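PDB 3LOO: anopheles gambiae adenosine kinase from Anopheles gambiae, which phosphorylates adenosine to AMP, as a kinase of the pfkB carbohydrate kinase family, and is caught here with the two-headed nucleotide bis(adenosine)-5'-tetraphosphate. Local coordinates for residues L34-V39 and Q67-K72; N158-E163 and F191-S196; F185-S190 and N223-I228. All coordinates share one frame; numbering follows the deposited sequence.

Contact 1. Residues L34-V39 and Q67-K72. With B4P (bis(adenosine)-5'-tetraphosphate), chain D.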
loop_
_atom_site.group_PDB
_atom_site.type_symbol
_atom_site.label_atom_id
_atom_site.label_comp_id
_atom_site.label_asym_id
_atom_site.label_seq_id
_atom_site.Cartn_x
_atom_site.Cartn_y
_atom_site.Cartn_z
ATOM N N LEU A 34 -4.756 -10.629 6.655
ATOM C CA LEU A 34 -6.175 -10.607 6.971
ATOM C C LEU A 34 -6.348 -9.582 8.082
ATOM O O LEU A 34 -5.718 -9.706 9.146
ATOM C CB LEU A 34 -6.644 -11.994 7.445
ATOM C CG LEU A 34 -8.157 -12.149 7.796
ATOM C CD1 LEU A 34 -9.114 -11.842 6.595
ATOM C CD2 LEU A 34 -8.476 -13.551 8.368
ATOM N N ASP A 35 -7.210 -8.587 7.854
ATOM C CA ASP A 35 -7.489 -7.602 8.872
ATOM C C ASP A 35 -8.487 -8.180 9.870
ATOM O O ASP A 35 -9.485 -8.826 9.477
ATOM C CB ASP A 35 -8.041 -6.299 8.262
ATOM C CG ASP A 35 -6.982 -5.497 7.464
ATOM O OD1 ASP A 35 -5.762 -5.810 7.534
ATOM O OD2 ASP A 35 -7.390 -4.517 6.787
ATOM N N ILE A 36 -8.215 -7.914 11.152
ATOM C CA ILE A 36 -9.122 -8.255 12.234
ATOM C C ILE A 36 -9.549 -6.941 12.884
ATOM O O ILE A 36 -8.792 -6.289 13.598
ATOM C CB ILE A 36 -8.454 -9.231 13.239
ATOM C CG1 ILE A 36 -7.947 -10.462 12.518
ATOM C CG2 ILE A 36 -9.412 -9.634 14.349
ATOM C CD1 ILE A 36 -7.091 -11.346 13.376
ATOM N N SER A 37 -10.786 -6.567 12.623
ATOM C CA SER A 37 -11.233 -5.219 12.853
ATOM C C SER A 37 -12.279 -5.156 13.944
ATOM O O SER A 37 -13.232 -5.894 13.888
ATOM C CB SER A 37 -11.842 -4.688 11.559
ATOM O OG SER A 37 -12.076 -3.296 11.695
ATOM N N ALA A 38 -12.132 -4.252 14.904
ATOM C CA ALA A 38 -13.133 -4.114 15.976
ATOM C C ALA A 38 -13.195 -2.731 16.591
ATOM O O ALA A 38 -12.234 -1.944 16.543
ATOM C CB ALA A 38 -12.923 -5.186 17.091
ATOM N N VAL A 39 -14.351 -2.438 17.177
ATOM C CA VAL A 39 -14.501 -1.267 18.012
ATOM C C VAL A 39 -14.009 -1.612 19.408
ATOM O O VAL A 39 -14.384 -2.628 19.985
ATOM C CB VAL A 39 -15.961 -0.748 18.000
ATOM C CG1 VAL A 39 -16.179 0.328 19.095
ATOM C CG2 VAL A 39 -16.268 -0.205 16.611
ATOM N N GLN A 67 -6.588 -13.138 19.331
ATOM C CA GLN A 67 -7.659 -14.003 19.853
ATOM C C GLN A 67 -8.648 -13.216 20.717
ATOM O O GLN A 67 -9.866 -13.475 20.673
ATOM C CB GLN A 67 -7.073 -15.151 20.663
ATOM C CG GLN A 67 -8.098 -16.142 21.178
ATOM C CD GLN A 67 -7.532 -17.127 22.195
ATOM O OE1 GLN A 67 -6.316 -17.311 22.303
ATOM N NE2 GLN A 67 -8.420 -17.779 22.941
ATOM N N GLU A 68 -8.130 -12.262 21.501
ATOM C CA GLU A 68 -8.969 -11.431 22.335
ATOM C C GLU A 68 -9.931 -10.589 21.505
ATOM O O GLU A 68 -11.113 -10.446 21.868
ATOM C CB GLU A 68 -8.105 -10.564 23.250
ATOM C CG GLU A 68 -8.887 -9.664 24.173
ATOM C CD GLU A 68 -8.033 -8.990 25.245
ATOM O OE1 GLU A 68 -6.792 -9.223 25.344
ATOM O OE2 GLU A 68 -8.628 -8.207 25.989
ATOM N N LEU A 69 -9.433 -10.033 20.387
ATOM C CA LEU A 69 -10.296 -9.303 19.448
ATOM C C LEU A 69 -11.386 -10.230 18.878
ATOM O O LEU A 69 -12.548 -9.850 18.799
ATOM C CB LEU A 69 -9.501 -8.682 18.273
ATOM C CG LEU A 69 -8.478 -7.589 18.590
ATOM C CD1 LEU A 69 -7.727 -7.187 17.315
ATOM C CD2 LEU A 69 -9.144 -6.386 19.234
ATOM N N ILE A 70 -10.996 -11.430 18.481
ATOM C CA ILE A 70 -11.939 -12.367 17.890
ATOM C C ILE A 70 -12.975 -12.777 18.956
ATOM O O ILE A 70 -14.159 -12.577 18.759
ATOM C CB ILE A 70 -11.209 -13.592 17.299
ATOM C CG1 ILE A 70 -10.317 -13.182 16.124
ATOM C CG2 ILE A 70 -12.206 -14.708 16.889
ATOM C CD1 ILE A 70 -9.082 -14.103 15.977
ATOM N N GLU A 71 -12.500 -13.265 20.102
ATOM C CA GLU A 71 -13.360 -13.862 21.136
ATOM C C GLU A 71 -14.184 -12.882 21.950
ATOM O O GLU A 71 -15.305 -13.183 22.308
ATOM C CB GLU A 71 -12.537 -14.736 22.091
ATOM C CG GLU A 71 -12.236 -16.116 21.539
ATOM C CD GLU A 71 -11.223 -16.877 22.382
ATOM O OE1 GLU A 71 -10.954 -16.453 23.535
ATOM O OE2 GLU A 71 -10.660 -17.892 21.885
ATOM N N LYS A 72 -13.645 -11.717 22.256
ATOM C CA LYS A 72 -14.289 -10.831 23.197
ATOM C C LYS A 72 -14.733 -9.507 22.575
ATOM O O LYS A 72 -15.538 -8.790 23.149
ATOM C CB LYS A 72 -13.351 -10.663 24.424
ATOM C CG LYS A 72 -13.308 -9.302 25.128
ATOM C CD LYS A 72 -12.452 -9.371 26.398
ATOM C CE LYS A 72 -12.197 -7.991 27.014
ATOM N NZ LYS A 72 -13.459 -7.192 27.193
HETATM P PA B4P D . -5.463 2.616 6.879
HETATM O O1A B4P D . -6.958 2.376 7.026
HETATM O O2A B4P D . -4.669 2.918 8.149
HETATM O O3A B4P D . -5.327 3.958 6.009
HETATM P PB B4P D . -4.531 3.977 4.628
HETATM O O1B B4P D . -5.267 3.183 3.547
HETATM O O2B B4P D . -3.034 3.791 4.811
HETATM O O3B B4P D . -5.006 5.569 4.547
HETATM P PG B4P D . -4.070 6.878 4.481
HETATM O O1G B4P D . -3.831 7.472 5.827
HETATM O O2G B4P D . -2.819 6.478 3.724
HETATM O O3G B4P D . -4.895 7.905 3.571
HETATM P PD B4P D . -5.651 9.280 3.944
HETATM O O1D B4P D . -6.297 9.105 5.269
HETATM O O2D B4P D . -4.800 10.487 3.667
HETATM O O5E B4P D . -4.776 1.411 6.032
HETATM C C5E B4P D . -5.269 0.152 6.435
HETATM C C4E B4P D . -4.549 -1.019 5.832
HETATM O O4E B4P D . -3.153 -1.034 6.133
HETATM C C3E B4P D . -5.086 -2.268 6.475
HETATM O O3E B4P D . -5.945 -2.857 5.479
HETATM C C2E B4P D . -3.863 -3.146 6.717
HETATM O O2E B4P D . -3.967 -4.484 6.215
HETATM C C1E B4P D . -2.712 -2.364 6.055
HETATM N N9A B4P D . -1.475 -2.539 6.837
HETATM C C8A B4P D . -1.205 -2.112 8.105
HETATM N N7A B4P D . 0.061 -2.510 8.423
HETATM C C5A B4P D . 0.582 -3.218 7.377
HETATM C C6A B4P D . 1.806 -3.854 7.114
HETATM N N6A B4P D . 2.825 -3.919 8.026
HETATM N N1A B4P D . 1.976 -4.483 5.924
HETATM C C2A B4P D . 1.009 -4.461 4.972
HETATM N N3A B4P D . -0.165 -3.847 5.195
HETATM C C4A B4P D . -0.395 -3.216 6.376
HETATM O O5F B4P D . -6.822 9.196 2.853
HETATM C C5F B4P D . -6.565 8.869 1.493
HETATM C C4F B4P D . -7.771 9.359 0.694
HETATM O O4F B4P D . -9.014 8.936 1.284
HETATM C C3F B4P D . -7.873 10.873 0.735
HETATM O O3F B4P D . -6.971 11.438 -0.208
HETATM C C2F B4P D . -9.335 11.105 0.402
HETATM O O2F B4P D . -9.542 11.054 -1.024
HETATM C C1F B4P D . -10.032 9.931 1.112
HETATM N N9B B4P D . -10.455 10.415 2.465
HETATM C C8B B4P D . -9.823 10.167 3.629
HETATM N N7B B4P D . -10.460 10.764 4.665
HETATM C C5B B4P D . -11.533 11.423 4.180
HETATM C C6B B4P D . -12.541 12.216 4.722
HETATM N N6B B4P D . -12.556 12.441 6.061
HETATM N N1B B4P D . -13.508 12.738 3.906
HETATM C C2B B4P D . -13.498 12.513 2.568
HETATM N N3B B4P D . -12.529 11.756 1.980
HETATM C C4B B4P D . -11.526 11.196 2.727
#

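Contact 2. Residues N158-E163 and F191-S196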
loop_
_atom_site.group_PDB
_atom_site.type_symbol
_atom_site.label_atom_id
_atom_site.label_comp_id
_atom_site.label_asym_id
_atom_site.label_seq_id
_atom_site.Cartn_x
_atom_site.Cartn_y
_atom_site.Cartn_z
ATOM N N ASN A 158 6.321 -12.477 6.267
ATOM C CA ASN A 158 7.759 -12.372 6.479
ATOM C C ASN A 158 8.567 -13.531 5.892
ATOM O O ASN A 158 9.793 -13.432 5.807
ATOM C CB ASN A 158 8.119 -12.188 7.971
ATOM C CG ASN A 158 9.175 -11.126 8.179
ATOM O OD1 ASN A 158 10.221 -11.096 7.501
ATOM N ND2 ASN A 158 8.914 -10.234 9.088
ATOM N N ASP A 159 7.916 -14.607 5.470
ATOM C CA ASP A 159 8.636 -15.708 4.847
ATOM C C ASP A 159 8.862 -15.541 3.355
ATOM O O ASP A 159 9.254 -16.479 2.707
ATOM C CB ASP A 159 7.932 -17.044 5.130
ATOM C CG ASP A 159 7.913 -17.390 6.631
ATOM O OD1 ASP A 159 8.660 -16.759 7.389
ATOM O OD2 ASP A 159 7.130 -18.260 7.057
ATOM N N PHE A 160 8.601 -14.354 2.797
ATOM C CA PHE A 160 8.797 -14.129 1.381
ATOM C C PHE A 160 10.288 -14.206 1.056
ATOM O O PHE A 160 11.100 -13.643 1.778
ATOM C CB PHE A 160 8.272 -12.749 0.980
ATOM C CG PHE A 160 8.376 -12.463 -0.498
ATOM C CD1 PHE A 160 7.309 -12.750 -1.342
ATOM C CD2 PHE A 160 9.530 -11.904 -1.043
ATOM C CE1 PHE A 160 7.392 -12.520 -2.716
ATOM C CE2 PHE A 160 9.617 -11.657 -2.412
ATOM C CZ PHE A 160 8.539 -11.955 -3.248
ATOM N N THR A 161 10.631 -14.856 -0.054
ATOM C CA THR A 161 12.038 -14.929 -0.480
ATOM C C THR A 161 12.210 -14.506 -1.929
ATOM O O THR A 161 11.348 -14.795 -2.768
ATOM C CB THR A 161 12.650 -16.334 -0.303
ATOM O OG1 THR A 161 11.865 -17.287 -1.026
ATOM C CG2 THR A 161 12.709 -16.721 1.120
ATOM N N PRO A 162 13.346 -13.848 -2.237
ATOM C CA PRO A 162 13.656 -13.453 -3.619
ATOM C C PRO A 162 13.520 -14.609 -4.606
ATOM O O PRO A 162 13.238 -14.392 -5.776
ATOM C CB PRO A 162 15.120 -13.011 -3.535
ATOM C CG PRO A 162 15.290 -12.540 -2.121
ATOM C CD PRO A 162 14.361 -13.357 -1.271
ATOM N N GLU A 163 13.705 -15.830 -4.118
ATOM C CA GLU A 163 13.650 -17.006 -4.959
ATOM C C GLU A 163 12.255 -17.185 -5.562
ATOM O O GLU A 163 12.136 -17.659 -6.679
ATOM C CB GLU A 163 14.072 -18.283 -4.194
ATOM C CG GLU A 163 14.735 -18.116 -2.776
ATOM C CD GLU A 163 15.961 -17.197 -2.738
ATOM O OE1 GLU A 163 16.938 -17.449 -3.483
ATOM O OE2 GLU A 163 15.948 -16.221 -1.951
ATOM N N PHE A 191 13.366 -5.976 1.397
ATOM C CA PHE A 191 13.831 -4.783 0.716
ATOM C C PHE A 191 14.637 -5.156 -0.539
ATOM O O PHE A 191 14.627 -4.435 -1.535
ATOM C CB PHE A 191 14.682 -3.873 1.635
ATOM C CG PHE A 191 15.338 -2.744 0.895
ATOM C CD1 PHE A 191 14.575 -1.690 0.390
ATOM C CD2 PHE A 191 16.721 -2.745 0.667
ATOM C CE1 PHE A 191 15.162 -0.673 -0.319
ATOM C CE2 PHE A 191 17.324 -1.705 -0.040
ATOM C CZ PHE A 191 16.552 -0.679 -0.531
ATOM N N GLU A 192 15.381 -6.250 -0.434
ATOM C CA GLU A 192 16.286 -6.722 -1.483
ATOM C C GLU A 192 15.466 -7.033 -2.777
ATOM O O GLU A 192 15.899 -6.725 -3.886
ATOM C CB GLU A 192 16.940 -7.971 -0.914
ATOM C CG GLU A 192 18.078 -8.612 -1.634
ATOM C CD GLU A 192 18.070 -10.129 -1.384
ATOM O OE1 GLU A 192 17.491 -10.583 -0.365
ATOM O OE2 GLU A 192 18.603 -10.879 -2.234
ATOM N N SER A 193 14.268 -7.600 -2.614
ATOM C CA SER A 193 13.374 -7.858 -3.762
ATOM C C SER A 193 12.851 -6.552 -4.339
ATOM O O SER A 193 12.847 -6.385 -5.555
ATOM C CB SER A 193 12.179 -8.742 -3.379
ATOM O OG SER A 193 12.561 -10.030 -3.005
ATOM N N ALA A 194 12.435 -5.628 -3.468
ATOM C CA ALA A 194 11.867 -4.342 -3.919
ATOM C C ALA A 194 12.937 -3.589 -4.716
ATOM O O ALA A 194 12.644 -3.018 -5.767
ATOM C CB ALA A 194 11.408 -3.479 -2.738
ATOM N N LEU A 195 14.166 -3.552 -4.188
ATOM C CA LEU A 195 15.244 -2.818 -4.864
ATOM C C LEU A 195 15.609 -3.466 -6.225
ATOM O O LEU A 195 15.851 -2.791 -7.223
ATOM C CB LEU A 195 16.486 -2.725 -3.957
ATOM C CG LEU A 195 17.717 -2.038 -4.537
ATOM C CD1 LEU A 195 17.374 -0.601 -4.789
ATOM C CD2 LEU A 195 18.978 -2.180 -3.615
ATOM N N SER A 196 15.695 -4.785 -6.223
ATOM C CA SER A 196 16.053 -5.531 -7.416
ATOM C C SER A 196 15.020 -5.219 -8.525
ATOM O O SER A 196 15.368 -4.914 -9.658
ATOM C CB SER A 196 16.068 -6.996 -7.035
ATOM O OG SER A 196 16.186 -7.775 -8.169
#

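Contact 3. Residues F185-S190 and N223-I228. With B4P (bis(adenosine)-5'-tetraphosphate), chain D.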
loop_
_atom_site.group_PDB
_atom_site.type_symbol
_atom_site.label_atom_id
_atom_site.label_comp_id
_atom_site.label_asym_id
_atom_site.label_seq_id
_atom_site.Cartn_x
_atom_site.Cartn_y
_atom_site.Cartn_z
ATOM N N PHE A 185 5.837 -0.918 3.647
ATOM C CA PHE A 185 5.585 -2.114 4.470
ATOM C C PHE A 185 6.404 -3.364 4.050
ATOM O O PHE A 185 6.863 -4.148 4.898
ATOM C CB PHE A 185 4.094 -2.468 4.405
ATOM C CG PHE A 185 3.185 -1.513 5.150
ATOM C CD1 PHE A 185 3.523 -1.040 6.437
ATOM C CD2 PHE A 185 1.958 -1.146 4.596
ATOM C CE1 PHE A 185 2.661 -0.221 7.153
ATOM C CE2 PHE A 185 1.068 -0.290 5.293
ATOM C CZ PHE A 185 1.435 0.173 6.593
ATOM N N PHE A 186 6.539 -3.560 2.734
ATOM C CA PHE A 186 7.259 -4.715 2.189
ATOM C C PHE A 186 8.761 -4.671 2.491
ATOM O O PHE A 186 9.434 -5.708 2.423
ATOM C CB PHE A 186 6.984 -4.860 0.657
ATOM C CG PHE A 186 7.543 -6.126 0.015
ATOM C CD1 PHE A 186 6.940 -7.370 0.209
ATOM C CD2 PHE A 186 8.638 -6.052 -0.843
ATOM C CE1 PHE A 186 7.417 -8.534 -0.415
ATOM C CE2 PHE A 186 9.132 -7.194 -1.478
ATOM C CZ PHE A 186 8.522 -8.445 -1.272
ATOM N N PHE A 187 9.287 -3.491 2.819
ATOM C CA PHE A 187 10.715 -3.380 3.241
ATOM C C PHE A 187 11.049 -4.200 4.490
ATOM O O PHE A 187 12.185 -4.697 4.633
ATOM C CB PHE A 187 11.138 -1.934 3.471
ATOM C CG PHE A 187 11.148 -1.077 2.234
ATOM C CD1 PHE A 187 10.466 -1.450 1.059
ATOM C CD2 PHE A 187 11.794 0.149 2.270
ATOM C CE1 PHE A 187 10.467 -0.607 -0.045
ATOM C CE2 PHE A 187 11.796 0.979 1.172
ATOM C CZ PHE A 187 11.126 0.608 0.019
ATOM N N THR A 188 10.062 -4.368 5.377
ATOM C CA THR A 188 10.219 -5.219 6.572
ATOM C C THR A 188 10.578 -6.623 6.122
ATOM O O THR A 188 11.384 -7.322 6.758
ATOM C CB THR A 188 8.898 -5.293 7.401
ATOM O OG1 THR A 188 8.485 -3.976 7.725
ATOM C CG2 THR A 188 9.062 -6.127 8.698
ATOM N N VAL A 189 10.000 -7.030 4.992
ATOM C CA VAL A 189 10.070 -8.421 4.593
ATOM C C VAL A 189 11.171 -8.704 3.567
ATOM O O VAL A 189 11.857 -9.707 3.685
ATOM C CB VAL A 189 8.693 -8.907 4.076
ATOM C CG1 VAL A 189 8.807 -10.243 3.468
ATOM C CG2 VAL A 189 7.671 -8.901 5.245
ATOM N N SER A 190 11.296 -7.862 2.541
ATOM C CA SER A 190 12.292 -8.117 1.505
ATOM C C SER A 190 12.614 -6.862 0.754
ATOM O O SER A 190 12.181 -6.685 -0.408
ATOM C CB SER A 190 11.794 -9.195 0.501
ATOM O OG SER A 190 12.899 -9.722 -0.237
ATOM N N ASN A 223 18.062 4.400 5.356
ATOM C CA ASN A 223 19.022 4.171 4.296
ATOM C C ASN A 223 18.476 3.351 3.095
ATOM O O ASN A 223 18.842 3.620 1.948
ATOM C CB ASN A 223 20.340 3.609 4.846
ATOM C CG ASN A 223 21.129 4.670 5.649
ATOM O OD1 ASN A 223 21.007 5.870 5.409
ATOM N ND2 ASN A 223 21.915 4.220 6.599
ATOM N N ASN A 224 17.614 2.376 3.371
ATOM C CA ASN A 224 16.938 1.609 2.314
ATOM C C ASN A 224 16.154 2.542 1.412
ATOM O O ASN A 224 16.207 2.436 0.187
ATOM C CB ASN A 224 15.964 0.579 2.904
ATOM C CG ASN A 224 16.658 -0.631 3.500
ATOM O OD1 ASN A 224 17.852 -0.859 3.323
ATOM N ND2 ASN A 224 15.896 -1.425 4.189
ATOM N N LEU A 225 15.431 3.447 2.045
ATOM C CA LEU A 225 14.647 4.444 1.388
ATOM C C LEU A 225 15.514 5.316 0.474
ATOM O O LEU A 225 15.186 5.542 -0.708
ATOM C CB LEU A 225 14.003 5.295 2.454
ATOM C CG LEU A 225 12.566 5.732 2.294
ATOM C CD1 LEU A 225 11.764 4.738 1.474
ATOM C CD2 LEU A 225 11.988 5.911 3.704
ATOM N N GLU A 226 16.632 5.784 1.020
ATOM C CA GLU A 226 17.612 6.525 0.269
ATOM C C GLU A 226 18.138 5.720 -0.919
ATOM O O GLU A 226 18.282 6.281 -2.002
ATOM C CB GLU A 226 18.803 6.895 1.166
ATOM C CG GLU A 226 18.520 8.013 2.143
ATOM C CD GLU A 226 19.809 8.696 2.607
ATOM O OE1 GLU A 226 20.730 7.985 3.074
ATOM O OE2 GLU A 226 19.914 9.923 2.431
ATOM N N GLU A 227 18.483 4.448 -0.698
ATOM C CA GLU A 227 19.040 3.630 -1.745
ATOM C C GLU A 227 18.016 3.346 -2.909
ATOM O O GLU A 227 18.402 3.258 -4.085
ATOM C CB GLU A 227 19.588 2.306 -1.175
ATOM C CG GLU A 227 20.392 1.500 -2.237
ATOM C CD GLU A 227 20.967 0.177 -1.749
ATOM O OE1 GLU A 227 20.586 -0.336 -0.685
ATOM O OE2 GLU A 227 21.821 -0.380 -2.449
ATOM N N ILE A 228 16.724 3.241 -2.589
ATOM C CA ILE A 228 15.711 2.909 -3.620
ATOM C C ILE A 228 15.154 4.167 -4.317
ATOM O O ILE A 228 14.667 4.093 -5.449
ATOM C CB ILE A 228 14.545 2.041 -3.044
ATOM C CG1 ILE A 228 13.837 1.258 -4.173
ATOM C CG2 ILE A 228 13.506 2.932 -2.297
ATOM C CD1 ILE A 228 12.962 0.046 -3.653
HETATM P PA B4P D . -5.463 2.616 6.879
HETATM O O1A B4P D . -6.958 2.376 7.026
HETATM O O2A B4P D . -4.669 2.918 8.149
HETATM O O3A B4P D . -5.327 3.958 6.009
HETATM P PB B4P D . -4.531 3.977 4.628
HETATM O O1B B4P D . -5.267 3.183 3.547
HETATM O O2B B4P D . -3.034 3.791 4.811
HETATM O O3B B4P D . -5.006 5.569 4.547
HETATM P PG B4P D . -4.070 6.878 4.481
HETATM O O1G B4P D . -3.831 7.472 5.827
HETATM O O2G B4P D . -2.819 6.478 3.724
HETATM O O3G B4P D . -4.895 7.905 3.571
HETATM P PD B4P D . -5.651 9.280 3.944
HETATM O O1D B4P D . -6.297 9.105 5.269
HETATM O O2D B4P D . -4.800 10.487 3.667
HETATM O O5E B4P D . -4.776 1.411 6.032
HETATM C C5E B4P D . -5.269 0.152 6.435
HETATM C C4E B4P D . -4.549 -1.019 5.832
HETATM O O4E B4P D . -3.153 -1.034 6.133
HETATM C C3E B4P D . -5.086 -2.268 6.475
HETATM O O3E B4P D . -5.945 -2.857 5.479
HETATM C C2E B4P D . -3.863 -3.146 6.717
HETATM O O2E B4P D . -3.967 -4.484 6.215
HETATM C C1E B4P D . -2.712 -2.364 6.055
HETATM N N9A B4P D . -1.475 -2.539 6.837
HETATM C C8A B4P D . -1.205 -2.112 8.105
HETATM N N7A B4P D . 0.061 -2.510 8.423
HETATM C C5A B4P D . 0.582 -3.218 7.377
HETATM C C6A B4P D . 1.806 -3.854 7.114
HETATM N N6A B4P D . 2.825 -3.919 8.026
HETATM N N1A B4P D . 1.976 -4.483 5.924
HETATM C C2A B4P D . 1.009 -4.461 4.972
HETATM N N3A B4P D . -0.165 -3.847 5.195
HETATM C C4A B4P D . -0.395 -3.216 6.376
HETATM O O5F B4P D . -6.822 9.196 2.853
HETATM C C5F B4P D . -6.565 8.869 1.493
HETATM C C4F B4P D . -7.771 9.359 0.694
HETATM O O4F B4P D . -9.014 8.936 1.284
HETATM C C3F B4P D . -7.873 10.873 0.735
HETATM O O3F B4P D . -6.971 11.438 -0.208
HETATM C C2F B4P D . -9.335 11.105 0.402
HETATM O O2F B4P D . -9.542 11.054 -1.024
HETATM C C1F B4P D . -10.032 9.931 1.112
HETATM N N9B B4P D . -10.455 10.415 2.465
HETATM C C8B B4P D . -9.823 10.167 3.629
HETATM N N7B B4P D . -10.460 10.764 4.665
HETATM C C5B B4P D . -11.533 11.423 4.180
HETATM C C6B B4P D . -12.541 12.216 4.722
HETATM N N6B B4P D . -12.556 12.441 6.061
HETATM N N1B B4P D . -13.508 12.738 3.906
HETATM C C2B B4P D . -13.498 12.513 2.568
HETATM N N3B B4P D . -12.529 11.756 1.980
HETATM C C4B B4P D . -11.526 11.196 2.727
#

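Contact 1. Residues L34-V39 and Q67-K72
Ile36, on one face of a strand, meets Leu69 and Ile70 of the helix lying over it, and the residues before and after it illustrate how a strand can serve a hydrophobic layer and a ligand site at once. Along 34-39 the side chains alternate. Leu34 belongs to the helix-covered face and packs on Tyr111, Ile114 and Leu115 of helix 110-122. Asp35 turns to the other face, where the nucleotide lies, and its carboxylate spans the two hydroxyls of one ribose: OD1 accepts a hydrogen bond from O2E at 2.6 Å, and OD2 one from O3E at 2.6 Å. Each oxygen thus takes its own hydroxyl, a two-point grip on the cis-diol that is consistent with recognition of the substrate adenosine. Asn313 also bonds to OD2 and should steady the carboxylate. At Ile36 the side chain comes back to the helix. Its CG2 is anti to the backbone N (chi1, defined by CG1, is -55°), which brings the methyl 4.0 Å from Leu69 CB and 4.1 Å from Ile70 CG1, between two successive helix residues. The CD1 methyl of Leu69 lies 4.0 Å from the carbonyl oxygen of Ile36, a packing contact on the backbone. Two residues on, the alternation returns Ala38 to the helix side, and its CB lies at a looser 4.5 Å from Leu69 CD2. No hydrogen bond crosses the interface. Strand 33-39 lies between strands 137-144 and 76-80 in the five-stranded sheet of the lid of this kinase family; helix 64-73 covers it, Leu69 reaching Ala140 and Leu142 of one neighbouring strand and Ile70 reaching Tyr77 of the other.

Contact 2. Residues N158-E163 and F191-S196
Phe160 and Pro162 approach the helix residues Ser193 and Glu192 in quite different attitudes, an example of a loop meeting a helix without a hydrogen bond across the interface. The Phe160 ring is edge-on: CE2 comes 3.4 Å from Ser193 OG, and the oxygen lies in the plane of the ring, next to its rim. CB of Phe160 points toward the helix, and with CG anti to the backbone N (chi1 -177°) the CE2 edge reaches Ser193. Ser193 OG is also 3.6 Å from Pro162 CA, so this one oxygen sits beside both loop residues. The hydroxyl of Ser193 shares a hydrogen bond with that of Ser190, one turn back on the same helix. Pro162 turns its ring carbon CG to the carboxylate of Glu192, 3.4 Å from OE1, and the two side chains run at about a right angle. A bend in the Glu192 chain at chi2 (-149°) places that carboxylate across the proline. The loop's own polar side chains are bonded elsewhere, Asp159 to Ser131 and Ser134, Thr161 to Gln129, and Glu163 in a salt bridge to Arg166. The loop follows strand 147-153 and precedes helix 168-176; it lies against helix 187-203, while Phe160 also reaches Cys105 on strand 100-107 and meets the Phe186 ring edge-to-face.

Contact 3. Residues F185-S190 and N223-I228
Two successive beta-alpha-beta connections of the large parallel sheet pack together here, with Phe187 of helix 187-203 set against Asn224, Leu225 and Ile228 of helix 222-228. Asn224 and Leu225 are adjacent and Ile228 follows one turn later, so that all three come to the phenylalanine ring, each obliquely. Leu225 CD1 is 3.8 Å from Phe187 CE2, their side chains crossing at about a right angle. Phe187 and Ile228 extend to each other from opposite directions, with Ile228 CG2 4.1 Å from Phe187 CZ, while Asn224 contributes only carbon, its CB lying 4.2 Å from Phe187 CD2. The CB of Phe187 points toward that helix, and with CG anti to the carbonyl carbon (chi1 -66°) the CD2, CE2 and CZ side of the ring makes the contacts. Two residues earlier, Phe185 serves the ligand: adenine lies over one face of its ring, C5A above the ring centre by 3.4 Å. The turn that follows, 186-190, is drawn in by Phe186 O, which accepts from both Val189 N and Ser190 N. Met210 of strand 207-211 touches Phe187, Leu225 and Ile228 alike, so helices 187-203 and 222-228 meet over that strand, and Phe191 of the first also packs on the second.

From the N terminus, contact 1 comes first: it closes the loop from strand 33-39 of the lid sheet to helix 64-73, which covers that sheet, and is complete before the others begin. Contacts 2 and 3 cross along the chain. Contact 2 joins the loop at 158-163 to 191-196 on helix 187-203; contact 3 opens at 185-190, ahead of that closure, and ends on helix 222-228. They touch directly, their centres about 10 Å apart, and join the 158-163 loop, helix 187-203 and helix 222-228 beside the large sheet. Contact 1 lies about 29 Å from either, centre to centre, yet it and contact 3 both reach the bound nucleotide, one at the ribose and the other at the adenine of the same adenosine.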